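Local coordinates for Lin2004 protein (Listeria innocua, PDB 2HUJ), which is of unknown function but folds as a four-helical bundle that represents a family of uncharacterised bacterial proteins (DUF1798), at residues A[20-25]-A[68-73]; A[28-33]-A[121-126]; A[37-42]-A[104-109]. All coordinates share one frame; numbering follows the deposited sequence.

Contact 1: residues A[20-25]-A[68-73]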
loop_
_atom_site.group_PDB
_atom_site.type_symbol
_atom_site.label_atom_id
_atom_site.label_comp_id
_atom_site.label_asym_id
_atom_site.label_seq_id
_atom_site.Cartn_x
_atom_site.Cartn_y
_atom_site.Cartn_z
HETATM N N MSE A 20 14.249 -8.677 -6.254
HETATM C CA MSE A 20 13.331 -8.531 -7.395
HETATM C C MSE A 20 11.905 -8.801 -6.933
HETATM O O MSE A 20 10.994 -8.060 -7.258
HETATM C CB MSE A 20 13.718 -9.486 -8.525
HETATM C CG MSE A 20 14.936 -9.042 -9.346
HETATM SE SE MSE A 20 14.726 -7.227 -10.095
HETATM C CE MSE A 20 12.870 -7.320 -10.740
ATOM N N GLU A 21 11.724 -9.876 -6.178
ATOM C CA GLU A 21 10.408 -10.215 -5.670
ATOM C C GLU A 21 9.860 -9.121 -4.771
ATOM O O GLU A 21 8.684 -8.756 -4.891
ATOM C CB GLU A 21 10.425 -11.576 -4.981
ATOM C CG GLU A 21 9.012 -12.051 -4.577
ATOM C CD GLU A 21 8.113 -12.268 -5.774
ATOM O OE1 GLU A 21 8.588 -12.908 -6.729
ATOM O OE2 GLU A 21 6.944 -11.814 -5.767
ATOM N N LEU A 22 10.708 -8.566 -3.888
ATOM C CA LEU A 22 10.290 -7.435 -3.076
ATOM C C LEU A 22 9.861 -6.218 -3.917
ATOM O O LEU A 22 8.823 -5.636 -3.651
ATOM C CB LEU A 22 11.407 -7.028 -2.090
ATOM C CG LEU A 22 11.078 -5.857 -1.157
ATOM C CD1 LEU A 22 9.810 -6.090 -0.342
ATOM C CD2 LEU A 22 12.281 -5.606 -0.263
ATOM N N LEU A 23 10.636 -5.874 -4.940
ATOM C CA LEU A 23 10.293 -4.783 -5.851
ATOM C C LEU A 23 8.917 -4.977 -6.469
ATOM O O LEU A 23 8.072 -4.074 -6.439
ATOM C CB LEU A 23 11.351 -4.649 -6.938
ATOM C CG LEU A 23 11.184 -3.518 -7.967
ATOM C CD1 LEU A 23 10.937 -2.190 -7.311
ATOM C CD2 LEU A 23 12.387 -3.447 -8.879
ATOM N N ILE A 24 8.683 -6.175 -7.003
ATOM C CA ILE A 24 7.375 -6.523 -7.583
ATOM C C ILE A 24 6.232 -6.356 -6.555
ATOM O O ILE A 24 5.208 -5.742 -6.847
ATOM C CB ILE A 24 7.404 -7.949 -8.168
ATOM C CG1 ILE A 24 8.340 -7.991 -9.387
ATOM C CG2 ILE A 24 5.999 -8.403 -8.574
ATOM C CD1 ILE A 24 8.585 -9.365 -9.925
ATOM N N ARG A 25 6.428 -6.850 -5.333
ATOM C CA ARG A 25 5.417 -6.726 -4.311
ATOM C C ARG A 25 5.213 -5.284 -3.834
ATOM O O ARG A 25 4.107 -4.889 -3.478
ATOM C CB ARG A 25 5.742 -7.648 -3.145
ATOM C CG ARG A 25 5.700 -9.075 -3.557
ATOM C CD ARG A 25 6.011 -9.981 -2.454
ATOM N NE ARG A 25 5.868 -11.354 -2.919
ATOM C CZ ARG A 25 5.875 -12.429 -2.133
ATOM N NH1 ARG A 25 5.951 -12.333 -0.807
ATOM N NH2 ARG A 25 5.774 -13.625 -2.693
ATOM N N ASP A 68 0.303 -8.158 3.174
ATOM C CA ASP A 68 0.961 -9.290 3.830
ATOM C C ASP A 68 2.115 -9.829 2.974
ATOM O O ASP A 68 3.171 -10.153 3.499
ATOM C CB ASP A 68 -0.031 -10.439 4.089
ATOM C CG ASP A 68 -1.071 -10.139 5.205
ATOM O OD1 ASP A 68 -0.944 -9.181 5.977
ATOM O OD2 ASP A 68 -2.033 -10.933 5.289
ATOM N N ASP A 69 1.894 -9.926 1.657
ATOM C CA ASP A 69 2.899 -10.388 0.714
ATOM C C ASP A 69 4.102 -9.448 0.755
ATOM O O ASP A 69 5.250 -9.889 0.790
ATOM C CB ASP A 69 2.324 -10.415 -0.708
ATOM C CG ASP A 69 1.447 -11.631 -0.984
ATOM O OD1 ASP A 69 1.167 -12.419 -0.049
ATOM O OD2 ASP A 69 1.002 -11.756 -2.152
ATOM N N PHE A 70 3.837 -8.142 0.791
ATOM C CA PHE A 70 4.920 -7.176 0.889
ATOM C C PHE A 70 5.710 -7.330 2.181
ATOM O O PHE A 70 6.938 -7.421 2.161
ATOM C CB PHE A 70 4.374 -5.758 0.761
ATOM C CG PHE A 70 5.361 -4.677 1.104
ATOM C CD1 PHE A 70 6.333 -4.220 0.167
ATOM C CD2 PHE A 70 5.311 -4.060 2.347
ATOM C CE1 PHE A 70 7.196 -3.195 0.501
ATOM C CE2 PHE A 70 6.180 -3.050 2.680
ATOM C CZ PHE A 70 7.133 -2.619 1.777
ATOM N N LEU A 71 5.014 -7.381 3.304
ATOM C CA LEU A 71 5.688 -7.458 4.598
ATOM C C LEU A 71 6.501 -8.728 4.774
ATOM O O LEU A 71 7.555 -8.700 5.401
ATOM C CB LEU A 71 4.700 -7.352 5.747
ATOM C CG LEU A 71 4.087 -5.959 5.955
ATOM C CD1 LEU A 71 3.002 -6.092 7.010
ATOM C CD2 LEU A 71 5.144 -4.936 6.343
ATOM N N GLU A 72 6.012 -9.833 4.225
ATOM C CA GLU A 72 6.721 -11.126 4.283
ATOM C C GLU A 72 8.177 -11.001 3.868
ATOM O O GLU A 72 9.040 -11.600 4.486
ATOM C CB GLU A 72 6.008 -12.143 3.387
ATOM C CG GLU A 72 6.519 -13.543 3.516
ATOM C CD GLU A 72 6.013 -14.480 2.429
ATOM O OE1 GLU A 72 5.167 -14.072 1.589
ATOM O OE2 GLU A 72 6.482 -15.641 2.434
ATOM N N LEU A 73 8.434 -10.218 2.825
ATOM C CA LEU A 73 9.790 -9.955 2.337
ATOM C C LEU A 73 10.416 -8.663 2.845
ATOM O O LEU A 73 11.629 -8.597 3.083
ATOM C CB LEU A 73 9.778 -9.919 0.817
ATOM C CG LEU A 73 9.249 -11.172 0.114
ATOM C CD1 LEU A 73 9.520 -11.021 -1.358
ATOM C CD2 LEU A 73 9.934 -12.418 0.640
#

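Contact 2: residues A[28-33]-A[121-126]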
loop_
_atom_site.group_PDB
_atom_site.type_symbol
_atom_site.label_atom_id
_atom_site.label_comp_id
_atom_site.label_asym_id
_atom_site.label_seq_id
_atom_site.Cartn_x
_atom_site.Cartn_y
_atom_site.Cartn_z
ATOM N N GLN A 28 3.067 -3.738 -6.545
ATOM C CA GLN A 28 1.714 -4.225 -6.388
ATOM C C GLN A 28 1.013 -3.472 -5.256
ATOM O O GLN A 28 -0.151 -3.077 -5.381
ATOM C CB GLN A 28 1.751 -5.723 -6.106
ATOM C CG GLN A 28 0.415 -6.320 -5.827
ATOM C CD GLN A 28 -0.137 -6.964 -7.048
ATOM O OE1 GLN A 28 -0.076 -8.174 -7.186
ATOM N NE2 GLN A 28 -0.618 -6.162 -7.975
ATOM N N LEU A 29 1.717 -3.269 -4.146
ATOM C CA LEU A 29 1.139 -2.543 -3.014
ATOM C C LEU A 29 0.890 -1.057 -3.318
ATOM O O LEU A 29 -0.131 -0.500 -2.890
ATOM C CB LEU A 29 2.009 -2.713 -1.779
ATOM C CG LEU A 29 1.405 -2.202 -0.462
ATOM C CD1 LEU A 29 0.019 -2.812 -0.163
ATOM C CD2 LEU A 29 2.346 -2.467 0.699
ATOM N N LEU A 30 1.819 -0.430 -4.040
ATOM C CA LEU A 30 1.601 0.930 -4.570
ATOM C C LEU A 30 0.361 1.023 -5.433
ATOM O O LEU A 30 -0.439 1.950 -5.322
ATOM C CB LEU A 30 2.789 1.413 -5.352
ATOM C CG LEU A 30 3.969 1.952 -4.539
ATOM C CD1 LEU A 30 5.204 1.923 -5.392
ATOM C CD2 LEU A 30 3.632 3.388 -4.096
ATOM N N LEU A 31 0.171 0.033 -6.290
ATOM C CA LEU A 31 -1.022 -0.022 -7.125
ATOM C C LEU A 31 -2.312 -0.155 -6.312
ATOM O O LEU A 31 -3.325 0.519 -6.604
ATOM C CB LEU A 31 -0.906 -1.174 -8.146
ATOM C CG LEU A 31 -1.879 -1.119 -9.314
ATOM C CD1 LEU A 31 -1.510 0.074 -10.240
ATOM C CD2 LEU A 31 -1.894 -2.423 -10.113
ATOM N N GLN A 32 -2.281 -0.994 -5.280
ATOM C CA GLN A 32 -3.418 -1.095 -4.378
ATOM C C GLN A 32 -3.747 0.249 -3.750
ATOM O O GLN A 32 -4.921 0.626 -3.626
ATOM C CB GLN A 32 -3.181 -2.153 -3.296
ATOM C CG GLN A 32 -4.346 -2.317 -2.321
ATOM C CD GLN A 32 -5.632 -2.810 -2.989
ATOM O OE1 GLN A 32 -5.619 -3.858 -3.589
ATOM N NE2 GLN A 32 -6.742 -2.037 -2.893
ATOM N N ASN A 33 -2.710 0.933 -3.304
ATOM C CA ASN A 33 -2.870 2.232 -2.645
ATOM C C ASN A 33 -3.584 3.198 -3.604
ATOM O O ASN A 33 -4.513 3.912 -3.207
ATOM C CB ASN A 33 -1.500 2.735 -2.203
ATOM C CG ASN A 33 -1.597 3.993 -1.336
ATOM O OD1 ASN A 33 -2.397 4.030 -0.381
ATOM N ND2 ASN A 33 -0.819 5.004 -1.659
ATOM N N SER A 121 1.139 9.240 2.579
ATOM C CA SER A 121 2.160 8.672 3.456
ATOM C C SER A 121 2.621 7.317 2.900
ATOM O O SER A 121 3.815 7.049 2.777
ATOM C CB SER A 121 1.620 8.509 4.881
ATOM O OG SER A 121 2.576 7.870 5.708
ATOM N N THR A 122 1.671 6.448 2.578
ATOM C CA THR A 122 2.002 5.175 1.959
ATOM C C THR A 122 2.741 5.313 0.657
ATOM O O THR A 122 3.745 4.622 0.416
ATOM C CB THR A 122 0.726 4.339 1.751
ATOM O OG1 THR A 122 0.162 4.056 3.039
ATOM C CG2 THR A 122 1.062 3.038 1.072
ATOM N N LYS A 123 2.265 6.217 -0.186
ATOM C CA LYS A 123 2.883 6.422 -1.469
ATOM C C LYS A 123 4.339 6.847 -1.309
ATOM O O LYS A 123 5.208 6.337 -2.001
ATOM C CB LYS A 123 2.100 7.456 -2.288
ATOM C CG LYS A 123 2.687 7.713 -3.692
ATOM C CD LYS A 123 1.716 8.431 -4.671
ATOM C CE LYS A 123 1.278 9.803 -4.213
ATOM N NZ LYS A 123 0.454 10.539 -5.274
ATOM N N TYR A 124 4.594 7.757 -0.386
ATOM C CA TYR A 124 5.954 8.236 -0.080
ATOM C C TYR A 124 6.881 7.126 0.375
ATOM O O TYR A 124 7.960 6.928 -0.187
ATOM C CB TYR A 124 5.926 9.415 0.897
ATOM C CG TYR A 124 5.187 10.641 0.382
ATOM C CD1 TYR A 124 4.967 10.855 -1.004
ATOM C CD2 TYR A 124 4.691 11.584 1.258
ATOM C CE1 TYR A 124 4.247 11.965 -1.464
ATOM C CE2 TYR A 124 4.004 12.710 0.811
ATOM C CZ TYR A 124 3.780 12.896 -0.547
ATOM O OH TYR A 124 3.088 14.024 -0.919
ATOM N N THR A 125 6.438 6.357 1.339
ATOM C CA THR A 125 7.257 5.290 1.909
ATOM C C THR A 125 7.558 4.216 0.866
ATOM O O THR A 125 8.697 3.761 0.734
ATOM C CB THR A 125 6.547 4.686 3.117
ATOM O OG1 THR A 125 6.389 5.697 4.137
ATOM C CG2 THR A 125 7.326 3.478 3.683
ATOM N N LEU A 126 6.534 3.794 0.129
ATOM C CA LEU A 126 6.710 2.675 -0.803
ATOM C C LEU A 126 7.453 3.111 -2.057
ATOM O O LEU A 126 8.198 2.308 -2.664
ATOM C CB LEU A 126 5.347 2.052 -1.166
ATOM C CG LEU A 126 4.601 1.391 -0.012
ATOM C CD1 LEU A 126 3.330 0.790 -0.503
ATOM C CD2 LEU A 126 5.434 0.385 0.729
HETATM O O HOH W 1 -2.896 4.289 2.232
#

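Contact 3: residues A[37-42]-A[104-109]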
loop_
_atom_site.group_PDB
_atom_site.type_symbol
_atom_site.label_atom_id
_atom_site.label_comp_id
_atom_site.label_asym_id
_atom_site.label_seq_id
_atom_site.Cartn_x
_atom_site.Cartn_y
_atom_site.Cartn_z
ATOM N N TRP A 37 -7.432 5.106 -3.478
ATOM C CA TRP A 37 -7.603 6.552 -3.665
ATOM C C TRP A 37 -8.575 6.826 -4.800
ATOM O O TRP A 37 -9.456 7.673 -4.689
ATOM C CB TRP A 37 -6.230 7.149 -3.965
ATOM C CG TRP A 37 -6.181 8.615 -4.205
ATOM C CD1 TRP A 37 -5.728 9.230 -5.320
ATOM C CD2 TRP A 37 -6.558 9.673 -3.285
ATOM N NE1 TRP A 37 -5.789 10.592 -5.166
ATOM C CE2 TRP A 37 -6.297 10.896 -3.937
ATOM C CE3 TRP A 37 -7.089 9.693 -1.993
ATOM C CZ2 TRP A 37 -6.587 12.147 -3.353
ATOM C CZ3 TRP A 37 -7.358 10.941 -1.400
ATOM C CH2 TRP A 37 -7.097 12.135 -2.076
ATOM N N GLU A 38 -8.434 6.108 -5.907
ATOM C CA GLU A 38 -9.348 6.326 -7.029
ATOM C C GLU A 38 -10.776 5.895 -6.734
ATOM O O GLU A 38 -11.709 6.561 -7.170
ATOM C CB GLU A 38 -8.844 5.642 -8.296
ATOM C CG GLU A 38 -7.486 6.195 -8.807
ATOM C CD GLU A 38 -7.542 7.659 -9.271
ATOM O OE1 GLU A 38 -8.638 8.141 -9.682
ATOM O OE2 GLU A 38 -6.480 8.322 -9.226
ATOM N N LEU A 39 -10.955 4.818 -5.978
ATOM C CA LEU A 39 -12.301 4.395 -5.566
ATOM C C LEU A 39 -12.931 5.460 -4.672
ATOM O O LEU A 39 -14.083 5.840 -4.861
ATOM C CB LEU A 39 -12.254 3.027 -4.855
ATOM C CG LEU A 39 -13.584 2.479 -4.316
ATOM C CD1 LEU A 39 -14.586 2.355 -5.446
ATOM C CD2 LEU A 39 -13.362 1.144 -3.651
ATOM N N TYR A 40 -12.143 5.958 -3.723
ATOM C CA TYR A 40 -12.606 7.004 -2.808
ATOM C C TYR A 40 -13.061 8.221 -3.581
ATOM O O TYR A 40 -14.181 8.739 -3.359
ATOM C CB TYR A 40 -11.515 7.347 -1.807
ATOM C CG TYR A 40 -11.801 8.577 -0.989
ATOM C CD1 TYR A 40 -12.918 8.666 -0.174
ATOM C CD2 TYR A 40 -10.972 9.689 -1.078
ATOM C CE1 TYR A 40 -13.174 9.809 0.584
ATOM C CE2 TYR A 40 -11.247 10.840 -0.347
ATOM C CZ TYR A 40 -12.334 10.901 0.484
ATOM O OH TYR A 40 -12.565 12.061 1.190
ATOM N N LEU A 41 -12.181 8.722 -4.453
ATOM C CA LEU A 41 -12.489 9.917 -5.237
ATOM C C LEU A 41 -13.756 9.720 -6.051
ATOM O O LEU A 41 -14.589 10.628 -6.137
ATOM C CB LEU A 41 -11.331 10.306 -6.146
ATOM C CG LEU A 41 -10.082 10.811 -5.418
ATOM C CD1 LEU A 41 -9.024 11.193 -6.420
ATOM C CD2 LEU A 41 -10.383 11.946 -4.443
ATOM N N SER A 42 -13.914 8.541 -6.641
ATOM C CA SER A 42 -15.116 8.268 -7.415
ATOM C C SER A 42 -16.373 8.303 -6.552
ATOM O O SER A 42 -17.399 8.832 -6.959
ATOM C CB SER A 42 -15.018 6.944 -8.175
ATOM O OG SER A 42 -15.195 5.813 -7.326
ATOM N N SER A 104 -12.314 2.619 3.963
ATOM C CA SER A 104 -12.873 3.983 3.850
ATOM C C SER A 104 -13.226 4.388 2.418
ATOM O O SER A 104 -14.081 5.241 2.224
ATOM C CB SER A 104 -11.873 4.991 4.424
ATOM O OG SER A 104 -11.736 4.783 5.817
ATOM N N ALA A 105 -12.563 3.777 1.423
ATOM C CA ALA A 105 -12.799 4.135 0.034
ATOM C C ALA A 105 -14.279 3.948 -0.405
ATOM O O ALA A 105 -14.737 4.580 -1.321
ATOM C CB ALA A 105 -11.925 3.329 -0.845
ATOM N N PHE A 106 -14.990 3.040 0.247
ATOM C CA PHE A 106 -16.399 2.809 -0.087
ATOM C C PHE A 106 -17.334 3.905 0.402
ATOM O O PHE A 106 -18.517 3.888 0.064
ATOM C CB PHE A 106 -16.834 1.448 0.467
ATOM C CG PHE A 106 -16.213 0.300 -0.275
ATOM C CD1 PHE A 106 -14.954 -0.170 0.065
ATOM C CD2 PHE A 106 -16.854 -0.240 -1.386
ATOM C CE1 PHE A 106 -14.365 -1.203 -0.655
ATOM C CE2 PHE A 106 -16.257 -1.274 -2.126
ATOM C CZ PHE A 106 -15.016 -1.750 -1.749
ATOM N N ASN A 107 -16.799 4.857 1.174
ATOM C CA ASN A 107 -17.560 5.951 1.718
ATOM C C ASN A 107 -16.951 7.270 1.258
ATOM O O ASN A 107 -15.915 7.711 1.783
ATOM C CB ASN A 107 -17.555 5.874 3.233
ATOM C CG ASN A 107 -18.302 7.034 3.879
ATOM O OD1 ASN A 107 -18.993 7.807 3.214
ATOM N ND2 ASN A 107 -18.166 7.151 5.193
ATOM N N GLY A 108 -17.581 7.877 0.266
ATOM C CA GLY A 108 -17.128 9.150 -0.266
ATOM C C GLY A 108 -17.149 10.304 0.707
ATOM O O GLY A 108 -16.551 11.332 0.438
ATOM N N ARG A 109 -17.849 10.145 1.827
ATOM C CA ARG A 109 -17.886 11.164 2.868
ATOM C C ARG A 109 -16.796 10.964 3.913
ATOM O O ARG A 109 -16.734 11.732 4.877
ATOM C CB ARG A 109 -19.285 11.240 3.498
ATOM C CG ARG A 109 -20.310 11.753 2.508
ATOM C CD ARG A 109 -21.692 11.862 3.104
ATOM N NE ARG A 109 -22.677 12.286 2.095
ATOM C CZ ARG A 109 -23.255 11.483 1.191
ATOM N NH1 ARG A 109 -22.950 10.181 1.116
ATOM N NH2 ARG A 109 -24.145 11.992 0.339
#

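Contact 1: residues A[20-25]-A[68-73]
Arg25 reaches across to segment 68-73 of helix 52-81 and carries the polar half of this contact. Its NH1 gives two hydrogen bonds: one to the backbone O of Asp69 at 3.0 Å, tilted from the carbonyl plane, and one to Glu72 OE1 at 3.1 Å. The second is also a salt bridge, although the nitrogen comes from above the carboxylate plane. On the side of its own helix, Arg25 NE bonds to Glu21 OE2 at 3.1 Å, meeting the carboxylate on its anti side. Glu21, Arg25 and Glu72 therefore form one salt-bridge network.

Apolar contacts hold the guanidinium from both faces, with Leu73 CD1 over one and Asp69 CB over the other. Leu73 CD1 also packs on Glu21 CG at 3.4 Å, so the methylene part of the glutamate is used as well as its charge. Deeper in, Leu22 puts CD1 against CD1 of the Phe70 ring at 4.0 Å and against Leu73 CB. Its CG stands anti to the backbone N (chi1 -179°), which carries CD1 to the ring and to Leu73 CB.

Phe70 reaches on to Leu91 and Cys95 of helix 88-104. The chemistry is thus graded: leucine and phenylalanine inside, then an arginine whose aliphatic chain and flat head span the seam, with two carboxylates that probably stabilise its positive charge.

Contact 2: residues A[28-33]-A[121-126]
Leu126 turns its CG anti to the carbonyl carbon (chi1 -65°), while Leu29 sets its own CG anti to the backbone N (chi1 -170°), and the two side chains meet at about a right angle. Leu126 CD1 ends 3.6 Å from Leu29 CG and equally near its CD2 branch. Leu30 passes on another side of the same leucine, running in the opposite direction, with its CG 3.6 Å from Leu126 CB. The CD2 methyl of Leu30 goes on to the backbone O of Lys123 at 3.9 Å. One leucine of helix 112-137 is thus wedged against two consecutive leucines of helix 16-45.

A turn further along, the packing becomes polar. The amide of Asn33 lies against Thr122, with Asn33 CG 3.7 Å from the Thr122 CG2 methyl. A water joins the two residues, donating to Asn33 OD1 at 2.7 Å and to Thr122 OG1 at 3.2 Å. At the other end of the amide, ND2 bonds to the backbone O of Tyr119, so both ends of the Asn33 amide are held and its flip is fixed. Thr122 OG1 has its stronger partner in the backbone O of Ala94.

The two helix segments run nearly antiparallel, at 163°, with axes 9.9 Å apart. Around them, Gln32 touches Phe59 and Ala63 of helix 52-81, while Leu29 packs on Cys95 and Thr122 on Val98 of helix 88-104. This places the contact in the interior of the bundle, close to the centre of the chain, with helices 52-81 and 88-104 packed around it.

Contact 3: residues A[37-42]-A[104-109]
Tyr40 and Ala105 come together with their CA atoms 4.0 Å apart, close enough for Tyr40 CA to make a CA-H...O contact with Ala105 O at 3.6 Å. Followed outward, the tyrosine starts with CB packed on Ala105, 4.2 Å from its CB. The torsion at CB puts CG anti to the backbone N (chi1 169°), which sends the ring along the chain that follows Ala105. CD1 and CE1 then both pass the backbone O of Asn107, which lies at the ring edge, near its plane, and CE1 also comes within 3.7 Å of Gly108 O. At the tip, OH makes its hydrogen bond to Ser110 O just beyond. The ring thus passes two backbone carbonyls, and its hydroxyl bonds to a third.

Leu39 works on the neighbouring side. Its CD2 methyl touches Ala105 CB at 3.8 Å and sits over one face of the Phe106 ring, a CH-pi contact 3.9 Å from the centroid and 15° off the ring normal.

The chain opposite is a type I beta turn from Ser104 to Asn107, closed by Asn107 N bonding to Ser104 O, and the Asn107 side chain then accepts from Arg109 N in an Asx turn. Helix 16-45 also holds this connection through Asn43, bonded to Ala105 O, and Arg44, bonded to Gly108 O. The connection thus packs on helix 16-45 through Ala105 and on helix 52-81 where Phe106 touches Met56, while Tyr40 stacked on Phe115 and Leu39 against Phe59 tie helix 16-45 to helices 112-137 and 52-81.

All three contacts use helix 16-45: points spaced roughly two turns apart along it meet helix 52-81 in contact 1, helix 112-137 in contact 2 and the connection 104-109 in contact 3. Contacts 1 and 2 lie with centres about 12 Å apart and touch directly: Phe70 CZ is 3.6 Å from Leu126 CD2, and Phe70 CD2 is 3.7 Å from Leu29 CD2. Contact 2 is nearest the centre of the chain, about 4 Å from it. Contact 3 has its centre about 16 Å from that of contact 2 and 26 Å from that of contact 1, on the opposite side of the chain's centre from contact 1. With the function unknown, the contacts cannot be related to an active site.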